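Long-range contacts in arabinan endo-1,5-alpha-l-arabinosidase A (Cellvibrio cellulosa, PDB 1GYH), which hydrolyses the alpha-1,5-linked arabinofuranosyl bonds of linear arabinan, releasing almost exclusively arabinotriose during breakdown of the plant cell wall: residues P50-R55 with Y80-F85; A131-D136 with P194-K199; Q287-L292 with D310-Q315. All coordinates share one frame; numbering follows the deposited sequence.

Interaction 1: P50-R55 with Y80-F85; sequences PTWAKR and YSVSAF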
ATOM      1  N   PRO A  50     -11.403 -14.574   5.100  1.00 14.36           N
ATOM      2  CA  PRO A  50     -12.679 -13.887   5.230  1.00 14.50           C
ATOM      3  C   PRO A  50     -13.823 -14.801   4.716  1.00 14.85           C
ATOM      4  O   PRO A  50     -13.647 -15.504   3.721  1.00 14.41           O
ATOM      5  CB  PRO A  50     -12.506 -12.636   4.366  1.00 13.91           C
ATOM      6  CG  PRO A  50     -11.035 -12.448   4.210  1.00 14.20           C
ATOM      7  CD  PRO A  50     -10.461 -13.815   4.252  1.00 14.52           C
ATOM      8  N   THR A  51     -14.961 -14.796   5.410  1.00 15.48           N
ATOM      9  CA  THR A  51     -16.073 -15.680   5.084  1.00 14.52           C
ATOM     10  C   THR A  51     -16.613 -15.447   3.687  1.00 14.20           C
ATOM     11  O   THR A  51     -17.167 -16.366   3.074  1.00 14.09           O
ATOM     12  CB  THR A  51     -17.229 -15.548   6.093  1.00 15.11           C
ATOM     13  OG1 THR A  51     -17.701 -14.194   6.105  1.00 15.74           O
ATOM     14  CG2 THR A  51     -16.782 -15.885   7.529  1.00 14.43           C
ATOM     15  N   TRP A  52     -16.448 -14.226   3.188  1.00 13.47           N
ATOM     16  CA  TRP A  52     -16.976 -13.783   1.916  1.00 13.44           C
ATOM     17  C   TRP A  52     -15.977 -13.877   0.743  1.00 13.14           C
ATOM     18  O   TRP A  52     -16.338 -13.575  -0.410  1.00 13.50           O
ATOM     19  CB  TRP A  52     -17.472 -12.315   2.053  1.00 14.20           C
ATOM     20  CG  TRP A  52     -16.420 -11.335   2.587  1.00 14.46           C
ATOM     21  CD1 TRP A  52     -16.241 -10.977   3.894  1.00 14.40           C
ATOM     22  CD2 TRP A  52     -15.405 -10.655   1.841  1.00 14.47           C
ATOM     23  NE1 TRP A  52     -15.177 -10.118   3.999  1.00 14.94           N
ATOM     24  CE2 TRP A  52     -14.649  -9.894   2.755  1.00 13.51           C
ATOM     25  CE3 TRP A  52     -15.048 -10.615   0.486  1.00 15.15           C
ATOM     26  CZ2 TRP A  52     -13.574  -9.088   2.362  1.00 14.76           C
ATOM     27  CZ3 TRP A  52     -13.976  -9.811   0.088  1.00 15.89           C
ATOM     28  CH2 TRP A  52     -13.258  -9.045   1.032  1.00 14.68           C
ATOM     29  N   ALA A  53     -14.733 -14.252   1.011  1.00 12.21           N
ATOM     30  CA  ALA A  53     -13.676 -14.102   0.008  1.00 12.84           C
ATOM     31  C   ALA A  53     -13.941 -14.937  -1.238  1.00 14.40           C
ATOM     32  O   ALA A  53     -13.770 -14.446  -2.343  1.00 13.33           O
ATOM     33  CB  ALA A  53     -12.357 -14.486   0.561  1.00 12.75           C
ATOM     34  N   LYS A  54     -14.360 -16.200  -1.034  1.00 15.46           N
ATOM     35  CA  LYS A  54     -14.588 -17.114  -2.166  1.00 16.33           C
ATOM     36  C   LYS A  54     -15.700 -16.679  -3.102  1.00 16.48           C
ATOM     37  O   LYS A  54     -15.653 -16.970  -4.302  1.00 17.12           O
ATOM     38  CB  LYS A  54     -14.810 -18.554  -1.691  1.00 16.56           C
ATOM     39  CG  LYS A  54     -13.525 -19.266  -1.381  1.00 17.98           C
ATOM     40  CD  LYS A  54     -13.754 -20.762  -1.193  1.00 21.63           C
ATOM     41  CE  LYS A  54     -12.477 -21.478  -0.814  1.00 23.43           C
ATOM     42  NZ  LYS A  54     -12.268 -21.504   0.657  1.00 23.87           N
ATOM     43  N   ARG A  55     -16.680 -15.948  -2.598  1.00 16.67           N
ATOM     44  CA  ARG A  55     -17.707 -15.456  -3.485  1.00 17.45           C
ATOM     45  C   ARG A  55     -17.227 -14.321  -4.382  1.00 16.80           C
ATOM     46  O   ARG A  55     -17.631 -14.247  -5.529  1.00 17.57           O
ATOM     47  CB  ARG A  55     -19.010 -15.174  -2.724  1.00 19.07           C
ATOM     48  CG  ARG A  55     -19.325 -13.776  -2.542  0.50 19.15           C
ATOM     49  CD  ARG A  55     -20.190 -13.135  -3.592  0.50 17.57           C
ATOM     50  NE  ARG A  55     -20.292 -11.782  -3.101  0.50 16.17           N
ATOM     51  CZ  ARG A  55     -19.665 -10.760  -3.593  0.50 12.20           C
ATOM     52  NH1 ARG A  55     -18.965 -10.872  -4.711  0.50 12.56           N
ATOM     53  NH2 ARG A  55     -19.805  -9.602  -2.997  0.50 12.90           N
ATOM     54  N   TYR A  80      -7.515  -4.718   3.704  1.00 13.60           N
ATOM     55  CA  TYR A  80      -6.892  -5.860   3.034  1.00 14.12           C
ATOM     56  C   TYR A  80      -7.667  -6.109   1.731  1.00 13.53           C
ATOM     57  O   TYR A  80      -8.827  -5.689   1.610  1.00 13.07           O
ATOM     58  CB  TYR A  80      -6.896  -7.127   3.948  1.00 12.64           C
ATOM     59  CG  TYR A  80      -8.296  -7.593   4.356  1.00 12.81           C
ATOM     60  CD1 TYR A  80      -9.043  -8.409   3.504  1.00 13.23           C
ATOM     61  CD2 TYR A  80      -8.908  -7.140   5.546  1.00 12.15           C
ATOM     62  CE1 TYR A  80     -10.325  -8.810   3.822  1.00 14.51           C
ATOM     63  CE2 TYR A  80     -10.207  -7.517   5.886  1.00 12.83           C
ATOM     64  CZ  TYR A  80     -10.925  -8.370   5.008  1.00 14.76           C
ATOM     65  OH  TYR A  80     -12.208  -8.791   5.280  1.00 13.79           O
ATOM     66  N   SER A  81      -7.010  -6.780   0.773  1.00 13.66           N
ATOM     67  CA  SER A  81      -7.556  -7.003  -0.579  1.00 12.93           C
ATOM     68  C   SER A  81      -7.752  -8.513  -0.830  1.00 12.98           C
ATOM     69  O   SER A  81      -6.877  -9.321  -0.535  1.00 13.25           O
ATOM     70  CB  SER A  81      -6.622  -6.417  -1.658  1.00 12.94           C
ATOM     71  OG  SER A  81      -6.126  -5.123  -1.293  1.00 14.05           O
ATOM     72  N   VAL A  82      -8.925  -8.858  -1.336  1.00 12.77           N
ATOM     73  CA  VAL A  82      -9.245 -10.202  -1.894  1.00 12.75           C
ATOM     74  C   VAL A  82      -9.314 -10.047  -3.421  1.00 13.47           C
ATOM     75  O   VAL A  82     -10.032  -9.207  -3.950  1.00 13.25           O
ATOM     76  CB  VAL A  82     -10.585 -10.680  -1.342  1.00 11.65           C
ATOM     77  CG1 VAL A  82     -11.104 -11.889  -2.132  1.00 13.71           C
ATOM     78  CG2 VAL A  82     -10.486 -11.019   0.142  1.00 10.85           C
ATOM     79  N   SER A  83      -8.559 -10.853  -4.152  1.00 13.64           N
ATOM     80  CA  SER A  83      -8.504 -10.697  -5.594  1.00 14.13           C
ATOM     81  C   SER A  83      -8.164 -11.993  -6.324  1.00 14.32           C
ATOM     82  O   SER A  83      -8.188 -13.079  -5.736  1.00 12.39           O
ATOM     83  CB  SER A  83      -7.474  -9.615  -5.934  1.00 15.14           C
ATOM     84  OG  SER A  83      -7.611  -9.141  -7.270  1.00 14.84           O
ATOM     85  N   ALA A  84      -7.871 -11.851  -7.607  1.00 14.89           N
ATOM     86  CA  ALA A  84      -7.350 -12.935  -8.433  1.00 15.82           C
ATOM     87  C   ALA A  84      -6.408 -12.377  -9.476  1.00 16.28           C
ATOM     88  O   ALA A  84      -6.685 -11.346 -10.114  1.00 15.43           O
ATOM     89  CB  ALA A  84      -8.534 -13.701  -9.122  1.00 16.04           C
ATOM     90  N   PHE A  85      -5.290 -13.052  -9.679  1.00 17.28           N
ATOM     91  CA  PHE A  85      -4.265 -12.519 -10.580  1.00 19.18           C
ATOM     92  C   PHE A  85      -4.790 -12.228 -11.967  1.00 17.99           C
ATOM     93  O   PHE A  85      -5.466 -13.059 -12.576  1.00 17.31           O
ATOM     94  CB  PHE A  85      -3.032 -13.458 -10.643  1.00 21.02           C
ATOM     95  CG  PHE A  85      -2.070 -13.249  -9.483  1.00 26.72           C
ATOM     96  CD1 PHE A  85      -1.336 -12.054  -9.378  1.00 31.98           C
ATOM     97  CD2 PHE A  85      -1.948 -14.215  -8.467  1.00 31.78           C
ATOM     98  CE1 PHE A  85      -0.454 -11.827  -8.286  1.00 33.70           C
ATOM     99  CE2 PHE A  85      -1.060 -14.022  -7.373  1.00 33.19           C
ATOM    100  CZ  PHE A  85      -0.312 -12.824  -7.285  1.00 34.08           C
TER

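Interaction 2: A131-D136 with P194-K199; sequences AIIADD and PFILRK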
ATOM      1  N   ALA A 131      -5.137   2.695   0.846  1.00 14.51           N
ATOM      2  CA  ALA A 131      -4.297   3.560   1.704  1.00 14.83           C
ATOM      3  C   ALA A 131      -5.179   4.640   2.332  1.00 14.10           C
ATOM      4  O   ALA A 131      -5.972   5.278   1.606  1.00 15.49           O
ATOM      5  CB  ALA A 131      -3.132   4.157   0.937  1.00 14.67           C
ATOM      6  N   ILE A 132      -5.069   4.850   3.651  1.00 13.63           N
ATOM      7  CA  ILE A 132      -6.004   5.724   4.356  1.00 13.27           C
ATOM      8  C   ILE A 132      -5.329   7.069   4.681  1.00 13.31           C
ATOM      9  O   ILE A 132      -4.220   7.074   5.188  1.00 12.72           O
ATOM     10  CB  ILE A 132      -6.490   5.073   5.669  1.00 14.04           C
ATOM     11  CG1 ILE A 132      -7.022   3.619   5.455  1.00 14.69           C
ATOM     12  CG2 ILE A 132      -7.531   5.930   6.344  1.00 15.01           C
ATOM     13  CD1 ILE A 132      -8.169   3.490   4.442  1.00 17.54           C
ATOM     14  N   ILE A 133      -6.027   8.170   4.425  1.00 13.50           N
ATOM     15  CA  ILE A 133      -5.489   9.537   4.652  1.00 13.75           C
ATOM     16  C   ILE A 133      -6.562  10.456   5.226  1.00 13.89           C
ATOM     17  O   ILE A 133      -7.692  10.504   4.731  1.00 13.61           O
ATOM     18  CB  ILE A 133      -4.880  10.143   3.358  1.00 15.01           C
ATOM     19  CG1 ILE A 133      -4.258  11.541   3.631  1.00 14.97           C
ATOM     20  CG2 ILE A 133      -5.945  10.293   2.222  1.00 16.34           C
ATOM     21  CD1 ILE A 133      -3.001  11.466   4.518  1.00 14.45           C
ATOM     22  N   ALA A 134      -6.224  11.196   6.282  1.00 12.57           N
ATOM     23  CA  ALA A 134      -7.114  12.206   6.800  1.00 12.89           C
ATOM     24  C   ALA A 134      -6.708  13.601   6.323  1.00 12.91           C
ATOM     25  O   ALA A 134      -5.524  13.856   6.094  1.00 13.24           O
ATOM     26  CB  ALA A 134      -7.152  12.183   8.302  1.00 13.43           C
ATOM     27  N   ASP A 135      -7.703  14.484   6.216  1.00 13.71           N
ATOM     28  CA  ASP A 135      -7.494  15.874   5.810  1.00 13.70           C
ATOM     29  C   ASP A 135      -7.582  16.836   7.000  1.00 14.11           C
ATOM     30  O   ASP A 135      -7.676  16.389   8.131  1.00 13.70           O
ATOM     31  CB  ASP A 135      -8.402  16.253   4.612  1.00 13.52           C
ATOM     32  CG  ASP A 135      -9.881  16.353   4.929  1.00 15.31           C
ATOM     33  OD1 ASP A 135     -10.298  16.521   6.109  1.00 13.64           O
ATOM     34  OD2 ASP A 135     -10.720  16.318   3.978  1.00 15.92           O
ATOM     35  N   ASP A 136      -7.562  18.145   6.737  1.00 14.92           N
ATOM     36  CA  ASP A 136      -7.602  19.144   7.800  1.00 16.74           C
ATOM     37  C   ASP A 136      -9.022  19.491   8.275  1.00 17.96           C
ATOM     38  O   ASP A 136      -9.185  20.368   9.128  1.00 18.33           O
ATOM     39  CB  ASP A 136      -6.977  20.455   7.296  1.00 17.13           C
ATOM     40  CG  ASP A 136      -5.473  20.432   7.274  1.00 18.51           C
ATOM     41  OD1 ASP A 136      -4.792  19.473   7.695  1.00 19.27           O
ATOM     42  OD2 ASP A 136      -4.860  21.387   6.813  1.00 24.74           O
ATOM     43  N   PRO A 194      -1.389   3.299  -4.586  1.00 15.32           N
ATOM     44  CA  PRO A 194      -1.219   4.688  -4.131  1.00 14.57           C
ATOM     45  C   PRO A 194      -0.876   4.741  -2.642  1.00 15.62           C
ATOM     46  O   PRO A 194      -1.318   3.904  -1.840  1.00 14.21           O
ATOM     47  CB  PRO A 194      -2.581   5.301  -4.318  1.00 14.72           C
ATOM     48  CG  PRO A 194      -3.549   4.126  -4.155  1.00 15.87           C
ATOM     49  CD  PRO A 194      -2.798   2.973  -4.867  1.00 15.66           C
ATOM     50  N   PHE A 195      -0.114   5.769  -2.257  1.00 14.84           N
ATOM     51  CA  PHE A 195       0.053   6.036  -0.827  1.00 13.97           C
ATOM     52  C   PHE A 195       0.209   7.538  -0.658  1.00 13.79           C
ATOM     53  O   PHE A 195       0.974   8.143  -1.406  1.00 14.23           O
ATOM     54  CB  PHE A 195       1.247   5.273  -0.227  1.00 14.27           C
ATOM     55  CG  PHE A 195       1.269   5.336   1.285  1.00 14.25           C
ATOM     56  CD1 PHE A 195       1.810   6.451   1.952  1.00 15.21           C
ATOM     57  CD2 PHE A 195       0.652   4.353   2.036  1.00 15.23           C
ATOM     58  CE1 PHE A 195       1.780   6.529   3.343  1.00 13.28           C
ATOM     59  CE2 PHE A 195       0.627   4.399   3.403  1.00 15.24           C
ATOM     60  CZ  PHE A 195       1.202   5.493   4.081  1.00 14.79           C
ATOM     61  N   ILE A 196      -0.564   8.136   0.251  1.00 13.08           N
ATOM     62  CA  ILE A 196      -0.492   9.577   0.473  1.00 13.72           C
ATOM     63  C   ILE A 196       0.120   9.951   1.840  1.00 13.72           C
ATOM     64  O   ILE A 196      -0.301   9.453   2.888  1.00 14.86           O
ATOM     65  CB  ILE A 196      -1.848  10.204   0.296  1.00 13.19           C
ATOM     66  CG1 ILE A 196      -2.398   9.873  -1.124  1.00 12.36           C
ATOM     67  CG2 ILE A 196      -1.771  11.754   0.519  1.00 13.07           C
ATOM     68  CD1 ILE A 196      -3.844  10.163  -1.357  1.00 14.30           C
ATOM     69  N   LEU A 197       1.095  10.864   1.800  1.00 14.15           N
ATOM     70  CA  LEU A 197       1.702  11.415   3.030  1.00 13.35           C
ATOM     71  C   LEU A 197       1.570  12.939   3.039  1.00 13.04           C
ATOM     72  O   LEU A 197       1.917  13.605   2.086  1.00 13.25           O
ATOM     73  CB  LEU A 197       3.179  11.016   3.157  1.00 13.71           C
ATOM     74  CG  LEU A 197       3.959  11.546   4.413  1.00 13.24           C
ATOM     75  CD1 LEU A 197       3.636  10.721   5.602  1.00 12.99           C
ATOM     76  CD2 LEU A 197       5.493  11.555   4.160  1.00 13.82           C
ATOM     77  N   ARG A 198       1.061  13.480   4.138  1.00 13.51           N
ATOM     78  CA  ARG A 198       1.038  14.937   4.364  1.00 13.02           C
ATOM     79  C   ARG A 198       2.389  15.361   4.861  1.00 13.47           C
ATOM     80  O   ARG A 198       2.883  14.803   5.823  1.00 13.80           O
ATOM     81  CB  ARG A 198      -0.024  15.291   5.412  1.00 13.43           C
ATOM     82  CG  ARG A 198      -0.172  16.808   5.679  1.00 14.04           C
ATOM     83  CD  ARG A 198      -0.608  17.629   4.486  1.00 16.19           C
ATOM     84  NE  ARG A 198      -0.673  19.038   4.906  1.00 17.08           N
ATOM     85  CZ  ARG A 198      -1.637  19.532   5.647  1.00 21.01           C
ATOM     86  NH1 ARG A 198      -2.679  18.771   5.974  1.00 23.77           N
ATOM     87  NH2 ARG A 198      -1.575  20.800   6.061  1.00 21.92           N
ATOM     88  N   LYS A 199       2.993  16.344   4.196  1.00 14.91           N
ATOM     89  CA  LYS A 199       4.260  16.978   4.654  1.00 14.77           C
ATOM     90  C   LYS A 199       4.266  18.478   4.318  1.00 14.45           C
ATOM     91  O   LYS A 199       4.139  18.876   3.145  1.00 13.18           O
ATOM     92  CB  LYS A 199       5.451  16.246   4.023  1.00 15.07           C
ATOM     93  CG  LYS A 199       6.831  16.906   4.262  1.00 18.62           C
ATOM     94  CD  LYS A 199       7.412  16.547   5.621  1.00 18.65           C
ATOM     95  CE  LYS A 199       8.741  17.283   5.866  1.00 18.18           C
ATOM     96  NZ  LYS A 199       9.421  16.654   7.063  1.00 17.71           N
TER
HETATM   97  O   HOH W   1      -2.037   7.207   2.751  1.00 20.86           O

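Interaction 3: Q287-L292 with D310-Q315; sequences QKLKIL and DSYISQ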
ATOM      1  N   GLN A 287      11.874 -10.875  -2.530  1.00 12.98           N
ATOM      2  CA  GLN A 287      11.485  -9.574  -1.998  1.00 13.25           C
ATOM      3  C   GLN A 287      11.905  -9.465  -0.512  1.00 14.04           C
ATOM      4  O   GLN A 287      11.615 -10.360   0.293  1.00 13.85           O
ATOM      5  CB  GLN A 287       9.964  -9.413  -2.117  1.00 13.34           C
ATOM      6  CG  GLN A 287       9.164 -10.617  -1.590  1.00 14.96           C
ATOM      7  CD  GLN A 287       8.702 -11.621  -2.674  1.00 16.13           C
ATOM      8  OE1 GLN A 287       9.378 -11.825  -3.702  1.00 14.69           O
ATOM      9  NE2 GLN A 287       7.582 -12.291  -2.405  1.00 17.49           N
ATOM     10  N   LYS A 288      12.630  -8.382  -0.176  1.00 13.87           N
ATOM     11  CA  LYS A 288      13.021  -8.094   1.187  1.00 13.12           C
ATOM     12  C   LYS A 288      12.426  -6.733   1.609  1.00 12.47           C
ATOM     13  O   LYS A 288      12.250  -5.821   0.781  1.00 11.70           O
ATOM     14  CB  LYS A 288      14.542  -8.032   1.286  1.00 12.86           C
ATOM     15  CG  LYS A 288      15.302  -9.265   0.854  1.00 15.21           C
ATOM     16  CD  LYS A 288      14.866 -10.547   1.527  1.00 14.15           C
ATOM     17  CE  LYS A 288      15.808 -11.738   1.219  1.00 13.56           C
ATOM     18  NZ  LYS A 288      16.220 -11.795  -0.165  1.00 12.93           N
ATOM     19  N   LEU A 289      12.129  -6.619   2.907  1.00 12.06           N
ATOM     20  CA  LEU A 289      11.815  -5.340   3.537  1.00 12.76           C
ATOM     21  C   LEU A 289      12.976  -4.348   3.430  1.00 12.25           C
ATOM     22  O   LEU A 289      14.138  -4.694   3.691  1.00 12.15           O
ATOM     23  CB  LEU A 289      11.516  -5.549   5.013  1.00 12.29           C
ATOM     24  CG  LEU A 289      11.242  -4.238   5.792  1.00 13.32           C
ATOM     25  CD1 LEU A 289       9.964  -3.595   5.329  1.00 14.07           C
ATOM     26  CD2 LEU A 289      11.181  -4.538   7.240  1.00 14.28           C
ATOM     27  N   LYS A 290      12.646  -3.106   3.084  1.00 12.90           N
ATOM     28  CA  LYS A 290      13.625  -2.011   3.119  1.00 12.90           C
ATOM     29  C   LYS A 290      12.954  -0.756   3.736  1.00 13.42           C
ATOM     30  O   LYS A 290      11.831  -0.412   3.385  1.00 13.85           O
ATOM     31  CB  LYS A 290      14.237  -1.720   1.748  1.00 11.97           C
ATOM     32  CG  LYS A 290      15.094  -2.769   1.167  1.00 12.57           C
ATOM     33  CD  LYS A 290      16.369  -3.125   1.956  1.00 15.16           C
ATOM     34  CE  LYS A 290      16.970  -4.440   1.495  1.00 15.15           C
ATOM     35  NZ  LYS A 290      18.270  -4.815   2.145  1.00 11.98           N
ATOM     36  N   ILE A 291      13.629  -0.149   4.716  1.00 13.56           N
ATOM     37  CA  ILE A 291      13.234   1.139   5.312  1.00 14.00           C
ATOM     38  C   ILE A 291      14.382   2.131   5.027  1.00 14.15           C
ATOM     39  O   ILE A 291      15.552   1.838   5.319  1.00 13.40           O
ATOM     40  CB  ILE A 291      13.032   1.005   6.836  1.00 14.28           C
ATOM     41  CG1 ILE A 291      11.997  -0.075   7.143  1.00 13.42           C
ATOM     42  CG2 ILE A 291      12.635   2.378   7.442  1.00 15.23           C
ATOM     43  CD1 ILE A 291      11.708  -0.296   8.574  1.00 12.18           C
ATOM     44  N   LEU A 292      14.049   3.246   4.382  1.00 14.66           N
ATOM     45  CA  LEU A 292      15.008   4.266   3.962  1.00 14.65           C
ATOM     46  C   LEU A 292      14.657   5.598   4.609  1.00 14.45           C
ATOM     47  O   LEU A 292      13.470   5.887   4.845  1.00 12.58           O
ATOM     48  CB  LEU A 292      14.996   4.483   2.448  1.00 16.68           C
ATOM     49  CG  LEU A 292      15.434   3.290   1.553  1.00 15.65           C
ATOM     50  CD1 LEU A 292      14.290   2.433   1.381  1.00 22.26           C
ATOM     51  CD2 LEU A 292      15.892   3.776   0.156  1.00 20.46           C
ATOM     52  N   ASP A 310      21.135  -1.328   0.363  1.00 13.03           N
ATOM     53  CA  ASP A 310      22.141  -2.270   0.873  1.00 12.73           C
ATOM     54  C   ASP A 310      22.373  -2.206   2.389  1.00 13.56           C
ATOM     55  O   ASP A 310      22.579  -3.229   3.012  1.00 13.28           O
ATOM     56  CB  ASP A 310      23.468  -2.077   0.169  1.00 13.64           C
ATOM     57  CG  ASP A 310      23.341  -2.166  -1.325  1.00 13.80           C
ATOM     58  OD1 ASP A 310      22.964  -3.270  -1.808  1.00 14.56           O
ATOM     59  OD2 ASP A 310      23.596  -1.191  -2.082  1.00 14.27           O
ATOM     60  N   SER A 311      22.356  -1.013   2.977  1.00 12.59           N
ATOM     61  CA  SER A 311      22.747  -0.860   4.385  1.00 12.19           C
ATOM     62  C   SER A 311      21.620  -1.072   5.376  1.00 11.91           C
ATOM     63  O   SER A 311      21.900  -1.301   6.572  1.00 12.16           O
ATOM     64  CB  SER A 311      23.405   0.508   4.627  1.00 11.88           C
ATOM     65  OG  SER A 311      22.548   1.579   4.282  1.00 12.04           O
ATOM     66  N   TYR A 312      20.368  -1.008   4.922  1.00 11.74           N
ATOM     67  CA  TYR A 312      19.240  -1.440   5.773  1.00 12.10           C
ATOM     68  C   TYR A 312      19.096  -2.964   5.609  1.00 12.50           C
ATOM     69  O   TYR A 312      18.792  -3.465   4.510  1.00 12.47           O
ATOM     70  CB  TYR A 312      17.920  -0.764   5.507  1.00 12.00           C
ATOM     71  CG  TYR A 312      16.827  -1.380   6.334  1.00 14.20           C
ATOM     72  CD1 TYR A 312      16.564  -0.917   7.625  1.00 13.62           C
ATOM     73  CD2 TYR A 312      16.099  -2.493   5.873  1.00 12.88           C
ATOM     74  CE1 TYR A 312      15.585  -1.502   8.414  1.00 15.05           C
ATOM     75  CE2 TYR A 312      15.120  -3.084   6.670  1.00 14.59           C
ATOM     76  CZ  TYR A 312      14.871  -2.597   7.936  1.00 13.41           C
ATOM     77  OH  TYR A 312      13.925  -3.192   8.746  1.00 12.36           O
ATOM     78  N   ILE A 313      19.377  -3.671   6.684  1.00 11.75           N
ATOM     79  CA  ILE A 313      19.408  -5.160   6.734  1.00 12.56           C
ATOM     80  C   ILE A 313      18.536  -5.685   7.896  1.00 11.47           C
ATOM     81  O   ILE A 313      18.991  -5.823   9.026  1.00 10.89           O
ATOM     82  CB  ILE A 313      20.853  -5.690   6.835  1.00 12.01           C
ATOM     83  CG1 ILE A 313      21.662  -5.259   5.636  1.00 14.51           C
ATOM     84  CG2 ILE A 313      20.882  -7.253   6.867  1.00 13.74           C
ATOM     85  CD1 ILE A 313      23.178  -5.576   5.721  1.00 14.92           C
ATOM     86  N   SER A 314      17.272  -5.978   7.594  1.00 12.02           N
ATOM     87  CA  SER A 314      16.365  -6.581   8.545  1.00 12.39           C
ATOM     88  C   SER A 314      16.891  -7.968   8.917  1.00 12.22           C
ATOM     89  O   SER A 314      17.709  -8.545   8.181  1.00 12.80           O
ATOM     90  CB  SER A 314      14.918  -6.672   8.013  1.00 12.62           C
ATOM     91  OG  SER A 314      14.798  -7.548   6.877  1.00 13.35           O
ATOM     92  N   GLN A 315      16.441  -8.447  10.070  1.00 12.62           N
ATOM     93  CA  GLN A 315      16.799  -9.760  10.606  1.00 13.06           C
ATOM     94  C   GLN A 315      15.527 -10.456  11.106  1.00 14.07           C
ATOM     95  O   GLN A 315      14.785  -9.927  11.943  1.00 12.33           O
ATOM     96  CB  GLN A 315      17.832  -9.642  11.735  1.00 13.31           C
ATOM     97  CG  GLN A 315      19.209  -9.006  11.367  1.00 14.25           C
ATOM     98  CD  GLN A 315      20.176  -9.934  10.577  1.00 15.17           C
ATOM     99  OE1 GLN A 315      21.128 -10.474  11.144  1.00 15.42           O
ATOM    100  NE2 GLN A 315      19.946 -10.076   9.270  1.00 13.28           N
TER
HETATM  101  O   HOH W   2      16.022  -6.305   4.858  1.00 21.16           O
HETATM  102  O   HOH W   3      21.323  -5.625   1.924  1.00 38.96           O

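Interaction 1: P50-R55 with Y80-F85
W52 lowers its indole between Y80 and V82, so the six-membered half of the ring system lies against both side chains of the strand. Its CG stands between the backbone N and the carbonyl carbon (chi1 55°), which swings the ring down from the turn P50-A53 onto residues 80-82. W52 CH2 meets V82 CG2 at 3.5 Å, while the neighbouring corner, W52 CZ2, lies 3.6 Å from Y80 CE1. The phenol oxygen comes in at the edge of the indole, near its plane, with Y80 OH 3.2 Å from W52 CZ2. P50 fills the next hollow: its CB rests 3.7 Å above one face of the indole, toward the rim, and its CG reaches Y80 CE1 at 3.7 Å. V82 is the bump on the strand side, one methyl, CG2, against W52 CH2 and CZ3 and the other, CG1, 3.9 Å from A53 CB. L64 of strand 63-72 touches P50, Y80 and V82. The contact is largely apolar, and its polar ends are served from strand 110-118: W52 NE1 and Y80 OH hydrogen-bond to the two carboxylate oxygens of D111, which probably fixes how both rings are turned.

Interaction 2: A131-D136 with P194-K199
R198 and D136 close the outer end of this contact with a salt bridge, and apolar side chains fill the inner part. R198 NH1 gives a nearly straight bond to D136 OD1 (2.8 Å, N-H...O 168°); the oxygen lies in the guanidinium plane, but the nitrogen approaches from above the carboxylate plane. The two planes are 50° apart, and the second bond, R198 NH2 to D136 OD2, is weak at 3.4 Å. Further in, I133 and I196 cross at about a right angle, with I133 CG1 4.0 Å from I196 CG2. I133 CG1 is anti to the backbone N (chi1 -177°), which also carries CD1 to 3.7 Å from I196 O. A131 CB sits 3.3 Å from P194 O and 3.9 Å from F195 CD2. The strands run roughly parallel without direct backbone bonds; instead a water accepts from I196 N (3.0 Å), lies over the centre of one face of the F195 ring and can donate to I132 O, though other acceptors compete for its protons. Further out, R198 NE bonds to G200 O, which probably helps to hold the guanidinium, and V230 touches I133. Apolar packing and a bridging water thus join the first strands of adjacent four-stranded sheets toward the propeller's inner side, and the exposed ion pair adds an electrostatic tie resting mainly on its NH1-OD1 bond.

Interaction 3: Q287-L292 with D310-Q315
Y312 lays its ring flat against the strand at I291, and this is the tight half of the contact. I291 CB stands 4.1 Å from the ring centroid and 18° off its normal, a CH-pi contact over the face. On the same face the backbone I291 N lies 3.6 Å above the ring plane, offset toward the rim. The edge faces L289, whose O is 3.5 Å from Y312 CE2, and L289 CD2 reaches Y312 OH at 3.4 Å. With Y312 CG anti to the backbone N (chi1 174°), the ring extends from the first residue beyond helix 308-311 toward the strand; its hydroxyl hydrogen-bonds to R36 O, and W39 of strand 38-44 touches both Y312 and L289. The other half is looser and held by polar atoms and water. K290 starts off away from 310-315, but a bend about its CB-CG bond (chi2 -62°) brings NZ back to Y312 O, 2.8 Å away and almost in line with the carbonyl bond. L309 O and Q4 OE1 also bind this ammonium group, and a water taking a weak bond from it donates to D310 O. A second water links the two segments near S314, donating to L289 O (2.7 Å) and accepting from S314 N, while S314 OG is bonded to V5 N. After the helix the chain thus passes along the last blade and enters strand 315-316, parallel to 38-44 of the first blade: a seam between the terminal blades of the five-bladed beta-propeller of this family 43 arabinanase.

In the fold
The three contacts follow one another along the chain and around the propeller. Their centres lie 24 to 29 Å apart, and none touches another: the nearest atoms of any two are about 8 to 10 Å apart, with interactions 1 and 2 the closest pair. Interaction 1 packs the turn P50-A53, which leads into helix 53-56, onto strand 75-82 of the second sheet. Interaction 2 joins the third and fourth sheets through strands 131-134 and 191-199. Interaction 3 sets the C-terminal segment against strand 286-296 of the fifth sheet, beside the first. Together they involve packing within one blade and between neighbours, around a centre that probably carries the substrate-binding and catalytic residues.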